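Local coordinates for protein ribokinase (Cryptococcus neoformans var. grubii serotype A, PDB 6CW5) that probably phosphorylates D-ribose at O-5 with ATP and a divalent metal ion, most likely magnesium, giving D-ribose 5-phosphate and ADP, at residues A[173-178]-A[199-204]; A[204-209]-A[234-239]; A[230-233]-A[238-241]. All coordinates share one frame; numbering follows the deposited sequence.

All three contacts join loops and helices that flank the large, mostly parallel sheet of the PfkB fold. Helix 196-205 serves contact 1 through its body and contact 2 through its C-terminal end; the loop after helix 220-233 serves contacts 2 and 3. Contact 1 is slight, one methionine against two helix residues, close to the nucleotide-site residue Asn195. Contact 2, the largest, sets a buried phenylalanine ring beside a hydrogen bond from an asparagine side chain to its backbone carbonyl. All are partly buried, but contact 3 is the most solvated, two waters serving its histidine, lysine and glutamate. Leu231 of contact 3 packs on Leu199 and Leu202 of contact 1 and on Phe206 and Phe237 of contact 2.

Contact 1. Residues A[173-178]-A[199-204]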
loop_
_atom_site.group_PDB
_atom_site.type_symbol
_atom_site.label_atom_id
_atom_site.label_comp_id
_atom_site.label_asym_id
_atom_site.label_seq_id
_atom_site.Cartn_x
_atom_site.Cartn_y
_atom_site.Cartn_z
ATOM N N SER A 173 -6.139 2.812 -14.880
ATOM C CA SER A 173 -6.383 4.221 -15.214
ATOM C C SER A 173 -6.231 5.066 -13.958
ATOM O O SER A 173 -6.963 4.844 -12.978
ATOM C CB SER A 173 -7.780 4.416 -15.807
ATOM O OG SER A 173 -8.010 5.809 -16.023
ATOM N N PRO A 174 -5.356 6.072 -13.950
ATOM C CA PRO A 174 -4.408 6.413 -15.035
ATOM C C PRO A 174 -3.364 5.328 -15.213
ATOM O O PRO A 174 -3.229 4.515 -14.324
ATOM C CB PRO A 174 -3.756 7.699 -14.534
ATOM C CG PRO A 174 -3.932 7.640 -12.995
ATOM C CD PRO A 174 -5.280 7.011 -12.816
ATOM N N MET A 175 -2.639 5.315 -16.335
ATOM C CA MET A 175 -1.726 4.213 -16.610
ATOM C C MET A 175 -0.583 4.163 -15.593
ATOM O O MET A 175 -0.080 5.202 -15.131
ATOM C CB MET A 175 -1.177 4.347 -18.048
ATOM C CG MET A 175 -0.265 3.190 -18.510
ATOM S SD MET A 175 -0.896 1.559 -18.226
ATOM C CE MET A 175 -2.443 1.615 -19.171
ATOM N N LEU A 176 -0.200 2.939 -15.227
ATOM C CA LEU A 176 0.925 2.647 -14.351
ATOM C C LEU A 176 2.226 2.863 -15.116
ATOM O O LEU A 176 2.241 2.853 -16.351
ATOM C CB LEU A 176 0.845 1.184 -13.846
ATOM C CG LEU A 176 -0.237 0.896 -12.777
ATOM C CD1 LEU A 176 -1.645 1.042 -13.351
ATOM C CD2 LEU A 176 -0.062 -0.533 -12.230
ATOM N N THR A 177 3.337 3.058 -14.379
ATOM C CA THR A 177 4.632 3.153 -15.039
ATOM C C THR A 177 4.997 1.790 -15.622
ATOM O O THR A 177 4.485 0.754 -15.178
ATOM C CB THR A 177 5.737 3.624 -14.083
ATOM O OG1 THR A 177 6.082 2.565 -13.170
ATOM C CG2 THR A 177 5.290 4.834 -13.272
ATOM N N PRO A 178 5.884 1.752 -16.623
ATOM C CA PRO A 178 6.222 0.440 -17.208
ATOM C C PRO A 178 6.786 -0.516 -16.177
ATOM O O PRO A 178 6.432 -1.699 -16.169
ATOM C CB PRO A 178 7.235 0.804 -18.311
ATOM C CG PRO A 178 6.756 2.185 -18.758
ATOM C CD PRO A 178 6.339 2.872 -17.458
ATOM N N LEU A 199 -4.074 -1.172 -23.860
ATOM C CA LEU A 199 -3.506 -2.443 -24.322
ATOM C C LEU A 199 -2.105 -2.228 -24.890
ATOM O O LEU A 199 -1.173 -2.974 -24.580
ATOM C CB LEU A 199 -4.414 -3.076 -25.382
ATOM C CG LEU A 199 -3.927 -4.412 -25.976
ATOM C CD1 LEU A 199 -3.773 -5.438 -24.868
ATOM C CD2 LEU A 199 -4.870 -4.951 -27.101
ATOM N N GLY A 200 -1.935 -1.205 -25.728
ATOM C CA GLY A 200 -0.601 -0.919 -26.251
ATOM C C GLY A 200 0.394 -0.536 -25.165
ATOM O O GLY A 200 1.580 -0.880 -25.243
ATOM N N ASP A 201 -0.060 0.201 -24.150
ATOM C CA ASP A 201 0.844 0.562 -23.052
ATOM C C ASP A 201 1.396 -0.682 -22.380
ATOM O O ASP A 201 2.583 -0.751 -22.058
ATOM C CB ASP A 201 0.139 1.431 -22.001
ATOM C CG ASP A 201 -0.154 2.831 -22.477
ATOM O OD1 ASP A 201 0.597 3.356 -23.326
ATOM O OD2 ASP A 201 -1.143 3.408 -21.973
ATOM N N LEU A 202 0.537 -1.670 -22.116
ATOM C CA LEU A 202 1.038 -2.897 -21.504
ATOM C C LEU A 202 2.001 -3.615 -22.441
ATOM O O LEU A 202 3.082 -4.062 -22.030
ATOM C CB LEU A 202 -0.116 -3.828 -21.140
ATOM C CG LEU A 202 -0.606 -3.692 -19.690
ATOM C CD1 LEU A 202 -1.322 -2.347 -19.496
ATOM C CD2 LEU A 202 -1.532 -4.881 -19.407
ATOM N N LEU A 203 1.598 -3.788 -23.701
ATOM C CA LEU A 203 2.468 -4.499 -24.631
ATOM C C LEU A 203 3.825 -3.818 -24.730
ATOM O O LEU A 203 4.862 -4.489 -24.748
ATOM C CB LEU A 203 1.798 -4.591 -26.012
ATOM C CG LEU A 203 0.703 -5.661 -26.052
ATOM C CD1 LEU A 203 -0.164 -5.446 -27.268
ATOM C CD2 LEU A 203 1.304 -7.083 -26.077
ATOM N N LEU A 204 3.835 -2.477 -24.784
ATOM C CA LEU A 204 5.096 -1.746 -24.872
ATOM C C LEU A 204 5.929 -1.945 -23.615
ATOM O O LEU A 204 7.148 -2.105 -23.690
ATOM C CB LEU A 204 4.846 -0.249 -25.081
ATOM C CG LEU A 204 4.493 0.247 -26.481
ATOM C CD1 LEU A 204 4.143 1.735 -26.443
ATOM C CD2 LEU A 204 5.651 -0.011 -27.420
#
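The irregular segment 173-178 passes one side of helix 196-205 at a distance, its closest CA atoms being those of Met175 and Asp201, 7.8 Å apart. Met175 and Asp201 bridge this gap, each pointing its CB toward the other segment. Met175 CG stands anti to the backbone N (chi1 -176°), and bends at the next two torsions fold the chain so that CG, SD and CE lie along Asp201. The two side chains run past each other in opposite senses: Met175 CE and Asp201 OD2 are 3.6 Å apart, while the sulfur rests against the aspartate methylene, with Met175 SD 3.9 Å from Asp201 CB. These are van der Waals contacts of a thioether chain along a carboxylate and its CB. In the PfkB fold the pair joins two successive crossover connections of the large sheet: 173-178 follows strand 167-170 and leads into helix 178-183, and helix 196-205 directly follows strand 191-195. The aspartate side chain is about 6 Å from that of Asn195, which binds ADP in this protein. Leu202 starts out away from the loop, yet its CD1 reaches back to Met175 SD at 4.1 Å, adding an apolar touch. Leu181 of helix 178-183 packs on both Met175 and Leu202. Further along, Thr177 N-caps helix 178-183, and its OG1 is hydrogen-bonded to Thr132 OG1 of the second subunit.

Contact 2. Residues A[204-209]-A[234-239]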
loop_
_atom_site.group_PDB
_atom_site.type_symbol
_atom_site.label_atom_id
_atom_site.label_comp_id
_atom_site.label_asym_id
_atom_site.label_seq_id
_atom_site.Cartn_x
_atom_site.Cartn_y
_atom_site.Cartn_z
ATOM N N LEU A 204 3.835 -2.477 -24.784
ATOM C CA LEU A 204 5.096 -1.746 -24.872
ATOM C C LEU A 204 5.929 -1.945 -23.615
ATOM O O LEU A 204 7.148 -2.105 -23.690
ATOM C CB LEU A 204 4.846 -0.249 -25.081
ATOM C CG LEU A 204 4.493 0.247 -26.481
ATOM C CD1 LEU A 204 4.143 1.735 -26.443
ATOM C CD2 LEU A 204 5.651 -0.011 -27.420
ATOM N N ALA A 205 5.286 -1.921 -22.441
ATOM C CA ALA A 205 6.041 -2.119 -21.209
ATOM C C ALA A 205 6.589 -3.536 -21.131
ATOM O O ALA A 205 7.581 -3.775 -20.426
ATOM C CB ALA A 205 5.155 -1.808 -19.988
ATOM N N PHE A 206 5.954 -4.481 -21.816
ATOM C CA PHE A 206 6.334 -5.884 -21.742
ATOM C C PHE A 206 7.265 -6.280 -22.885
ATOM O O PHE A 206 7.443 -7.478 -23.157
ATOM C CB PHE A 206 5.078 -6.778 -21.739
ATOM C CG PHE A 206 4.208 -6.582 -20.511
ATOM C CD1 PHE A 206 4.702 -5.853 -19.426
ATOM C CD2 PHE A 206 2.942 -7.163 -20.437
ATOM C CE1 PHE A 206 3.918 -5.662 -18.284
ATOM C CE2 PHE A 206 2.155 -6.998 -19.304
ATOM C CZ PHE A 206 2.648 -6.242 -18.236
ATOM N N GLY A 207 7.853 -5.302 -23.555
ATOM C CA GLY A 207 8.897 -5.555 -24.528
ATOM C C GLY A 207 8.411 -5.835 -25.932
ATOM O O GLY A 207 9.243 -6.102 -26.818
ATOM N N SER A 208 7.108 -5.759 -26.170
ATOM C CA SER A 208 6.555 -5.980 -27.496
ATOM C C SER A 208 6.751 -4.741 -28.356
ATOM O O SER A 208 6.867 -3.622 -27.847
ATOM C CB SER A 208 5.072 -6.321 -27.378
ATOM O OG SER A 208 4.470 -6.558 -28.641
ATOM N N SER A 209 6.820 -4.940 -29.675
ATOM C CA SER A 209 6.678 -3.799 -30.570
ATOM C C SER A 209 5.241 -3.597 -31.044
ATOM O O SER A 209 4.967 -2.601 -31.726
ATOM C CB SER A 209 7.595 -3.948 -31.783
ATOM O OG SER A 209 7.257 -5.141 -32.447
ATOM N N ASN A 234 2.662 -13.393 -22.818
ATOM C CA ASN A 234 3.851 -12.643 -22.438
ATOM C C ASN A 234 4.271 -13.008 -21.013
ATOM O O ASN A 234 3.436 -13.047 -20.111
ATOM C CB ASN A 234 3.576 -11.133 -22.556
ATOM C CG ASN A 234 4.825 -10.325 -22.357
ATOM O OD1 ASN A 234 5.310 -10.252 -21.246
ATOM N ND2 ASN A 234 5.393 -9.766 -23.446
ATOM N N ASP A 235 5.567 -13.263 -20.804
ATOM C CA ASP A 235 5.997 -13.747 -19.493
ATOM C C ASP A 235 5.841 -12.718 -18.387
ATOM O O ASP A 235 5.879 -13.098 -17.210
ATOM C CB ASP A 235 7.454 -14.197 -19.519
ATOM C CG ASP A 235 7.676 -15.426 -20.387
ATOM O OD1 ASP A 235 6.741 -16.239 -20.520
ATOM O OD2 ASP A 235 8.791 -15.562 -20.934
ATOM N N TYR A 236 5.699 -11.426 -18.717
ATOM C CA TYR A 236 5.441 -10.439 -17.669
ATOM C C TYR A 236 4.000 -10.464 -17.202
ATOM O O TYR A 236 3.694 -9.932 -16.124
ATOM C CB TYR A 236 5.761 -9.012 -18.144
ATOM C CG TYR A 236 7.225 -8.664 -18.281
ATOM C CD1 TYR A 236 8.037 -8.524 -17.162
ATOM C CD2 TYR A 236 7.792 -8.435 -19.537
ATOM C CE1 TYR A 236 9.388 -8.198 -17.290
ATOM C CE2 TYR A 236 9.147 -8.108 -19.672
ATOM C CZ TYR A 236 9.928 -7.987 -18.548
ATOM O OH TYR A 236 11.256 -7.665 -18.669
ATOM N N PHE A 237 3.113 -11.069 -17.988
ATOM C CA PHE A 237 1.681 -11.044 -17.720
ATOM C C PHE A 237 1.341 -12.335 -16.977
ATOM O O PHE A 237 2.202 -12.905 -16.300
ATOM C CB PHE A 237 0.922 -10.905 -19.052
ATOM C CG PHE A 237 -0.499 -10.380 -18.928
ATOM C CD1 PHE A 237 -0.766 -9.183 -18.266
ATOM C CD2 PHE A 237 -1.552 -11.087 -19.503
ATOM C CE1 PHE A 237 -2.064 -8.690 -18.184
ATOM C CE2 PHE A 237 -2.857 -10.628 -19.401
ATOM C CZ PHE A 237 -3.119 -9.434 -18.733
ATOM N N SER A 238 0.104 -12.803 -17.076
ATOM C CA SER A 238 -0.251 -14.115 -16.549
ATOM C C SER A 238 -1.273 -14.753 -17.476
ATOM O O SER A 238 -2.169 -14.066 -17.961
ATOM C CB SER A 238 -0.859 -13.996 -15.143
ATOM O OG SER A 238 -1.429 -15.220 -14.714
ATOM N N LYS A 239 -1.170 -16.072 -17.673
ATOM C CA LYS A 239 -2.126 -16.763 -18.546
ATOM C C LYS A 239 -3.502 -16.907 -17.911
ATOM O O LYS A 239 -4.436 -17.356 -18.576
ATOM C CB LYS A 239 -1.560 -18.125 -18.931
ATOM C CG LYS A 239 -0.384 -17.980 -19.923
ATOM C CD LYS A 239 0.143 -19.328 -20.411
ATOM C CE LYS A 239 1.313 -19.142 -21.408
ATOM N NZ LYS A 239 1.977 -20.491 -21.671
#
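The side-chain amide of Asn234 holds two backbone groups at once, one on each segment. Its ND2 donates to Phe206 O across the contact at 3.1 Å, with an N-H...O angle of 154°; the donor approaches tilted out of the carbonyl plane. At the other end of the amide, Asn234 OD1 accepts from Tyr236 N at 2.8 Å, this time in the carbonyl plane of the asparagine. With both ends engaged, the amide's rotation is fixed, and it lies across the CB of Phe206, where Asn234 OD1 comes within 3.5 Å. The second bond makes an Asx turn, overlaid on the type I beta turn 234-237 that follows helix 220-233. On the facing segment, helix 196-205 ends in a Schellman motif with Gly207, at positive phi, as its C-prime residue, so a helix terminus is pinned to a turn through the carbonyl of Phe206. Within the contact, Tyr236 and Phe237 meet the buried Phe206 ring in different ways. Over one face sits the methylene of Tyr236, in a CH-pi contact with CB 3.7 Å from the ring centroid and 16° off the normal. Tyr236 CG stands beside its own backbone N (chi1 -73°), which sends the ring on past Phe206 in the opposite direction, so the near-parallel rings barely overlap. Phe237 instead meets the edge, its CD1 3.8 Å from Phe206 CE2. Leu181 of helix 178-183 and Leu231 of helix 220-233 also pack on Phe206, and Trp186 meets the ring of Phe237.

Contact 3. Residues A[230-233]-A[238-241]; sequences ELHE and SKNV
Residues 230-233 of helix 220-233 and the turn 238-241 approach most closely at His232 and Lys239, whose CA atoms are 5.4 Å apart. The imidazole of His232 lies against the backbone and the base of the lysine side chain. Lys239 CG sits over one ring face, offset toward the rim, in a CH-pi contact 4.1 Å from the centroid, the two side chains crossing at about a right angle. At the ring's edge, in its plane, His232 CE1 comes to 3.2 Å from Lys239 O. A water also lies in the ring plane, 2.8 Å from His232 ND1; it donates to Ser238 O and Val241 O, tying the histidine to two carbonyls of the turn. Tyr255 meets His232 edge-to-face. Beyond CG the lysine chain is extended and passes Glu233, which bends at chi2 (-82°) to bring its carboxylate near. The opposite charges stay beyond salt-bridge range, Glu233 OE1 being 4.2 Å from Lys239 NZ. A second water links them, accepting from Lys239 NZ at 2.9 Å and donating to Glu233 OE1. The turn is braced from within by Asn240 N, which donates to Ser238 OG at 3.2 Å. This ST turn lies within the type I beta turn 238-241, whose own bond, Val241 N to Ser238 O, is weak; the loop leads from helix 220-233 into strand 242-246, closing a beta-alpha-beta crossover of the large PfkB sheet.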
loop_
_atom_site.group_PDB
_atom_site.type_symbol
_atom_site.label_atom_id
_atom_site.label_comp_id
_atom_site.label_asym_id
_atom_site.label_seq_id
_atom_site.Cartn_x
_atom_site.Cartn_y
_atom_site.Cartn_z
ATOM N N GLU A 230 -1.117 -11.922 -27.869
ATOM C CA GLU A 230 0.288 -11.729 -27.532
ATOM C C GLU A 230 0.468 -11.448 -26.043
ATOM O O GLU A 230 1.365 -12.007 -25.384
ATOM C CB GLU A 230 0.867 -10.572 -28.351
ATOM C CG GLU A 230 2.329 -10.378 -28.016
ATOM C CD GLU A 230 3.082 -9.446 -28.945
ATOM O OE1 GLU A 230 2.544 -9.047 -30.011
ATOM O OE2 GLU A 230 4.243 -9.128 -28.586
ATOM N N LEU A 231 -0.377 -10.576 -25.507
ATOM C CA LEU A 231 -0.322 -10.252 -24.090
ATOM C C LEU A 231 -0.518 -11.506 -23.265
ATOM O O LEU A 231 0.226 -11.748 -22.311
ATOM C CB LEU A 231 -1.375 -9.190 -23.763
ATOM C CG LEU A 231 -1.438 -8.689 -22.326
ATOM C CD1 LEU A 231 -0.076 -8.147 -21.904
ATOM C CD2 LEU A 231 -2.532 -7.600 -22.147
ATOM N N HIS A 232 -1.472 -12.358 -23.668
ATOM C CA HIS A 232 -1.740 -13.588 -22.936
ATOM C C HIS A 232 -0.483 -14.418 -22.749
ATOM O O HIS A 232 -0.273 -14.994 -21.679
ATOM C CB HIS A 232 -2.802 -14.416 -23.679
ATOM C CG HIS A 232 -3.005 -15.788 -23.114
ATOM N ND1 HIS A 232 -3.605 -15.992 -21.887
ATOM C CD2 HIS A 232 -2.729 -17.022 -23.610
ATOM C CE1 HIS A 232 -3.684 -17.291 -21.651
ATOM N NE2 HIS A 232 -3.140 -17.938 -22.670
ATOM N N GLU A 233 0.355 -14.507 -23.790
ATOM C CA GLU A 233 1.545 -15.345 -23.785
ATOM C C GLU A 233 2.758 -14.669 -23.170
ATOM O O GLU A 233 3.800 -15.326 -23.019
ATOM C CB GLU A 233 1.934 -15.742 -25.212
ATOM C CG GLU A 233 0.833 -16.329 -26.031
ATOM C CD GLU A 233 0.634 -17.790 -25.759
ATOM O OE1 GLU A 233 1.602 -18.473 -25.355
ATOM O OE2 GLU A 233 -0.501 -18.253 -25.954
ATOM N N SER A 238 0.104 -12.803 -17.076
ATOM C CA SER A 238 -0.251 -14.115 -16.549
ATOM C C SER A 238 -1.273 -14.753 -17.476
ATOM O O SER A 238 -2.169 -14.066 -17.961
ATOM C CB SER A 238 -0.859 -13.996 -15.143
ATOM O OG SER A 238 -1.429 -15.220 -14.714
ATOM N N LYS A 239 -1.170 -16.072 -17.673
ATOM C CA LYS A 239 -2.126 -16.763 -18.546
ATOM C C LYS A 239 -3.502 -16.907 -17.911
ATOM O O LYS A 239 -4.436 -17.356 -18.576
ATOM C CB LYS A 239 -1.560 -18.125 -18.931
ATOM C CG LYS A 239 -0.384 -17.980 -19.923
ATOM C CD LYS A 239 0.143 -19.328 -20.411
ATOM C CE LYS A 239 1.313 -19.142 -21.408
ATOM N NZ LYS A 239 1.977 -20.491 -21.671
ATOM N N ASN A 240 -3.662 -16.525 -16.652
ATOM C CA ASN A 240 -4.943 -16.718 -15.992
ATOM C C ASN A 240 -5.887 -15.522 -16.150
ATOM O O ASN A 240 -7.037 -15.619 -15.721
ATOM C CB ASN A 240 -4.680 -17.040 -14.529
ATOM C CG ASN A 240 -3.927 -18.353 -14.386
ATOM O OD1 ASN A 240 -4.210 -19.300 -15.114
ATOM N ND2 ASN A 240 -2.942 -18.397 -13.507
ATOM N N VAL A 241 -5.446 -14.451 -16.797
ATOM C CA VAL A 241 -6.179 -13.184 -16.851
ATOM C C VAL A 241 -7.054 -13.141 -18.102
ATOM O O VAL A 241 -6.548 -13.302 -19.218
ATOM C CB VAL A 241 -5.214 -11.989 -16.836
ATOM C CG1 VAL A 241 -6.009 -10.656 -16.771
ATOM C CG2 VAL A 241 -4.228 -12.077 -15.661
HETATM O O HOH W 1 -4.068 -13.943 -20.035
HETATM O O HOH W 2 3.477 -19.338 -23.928
#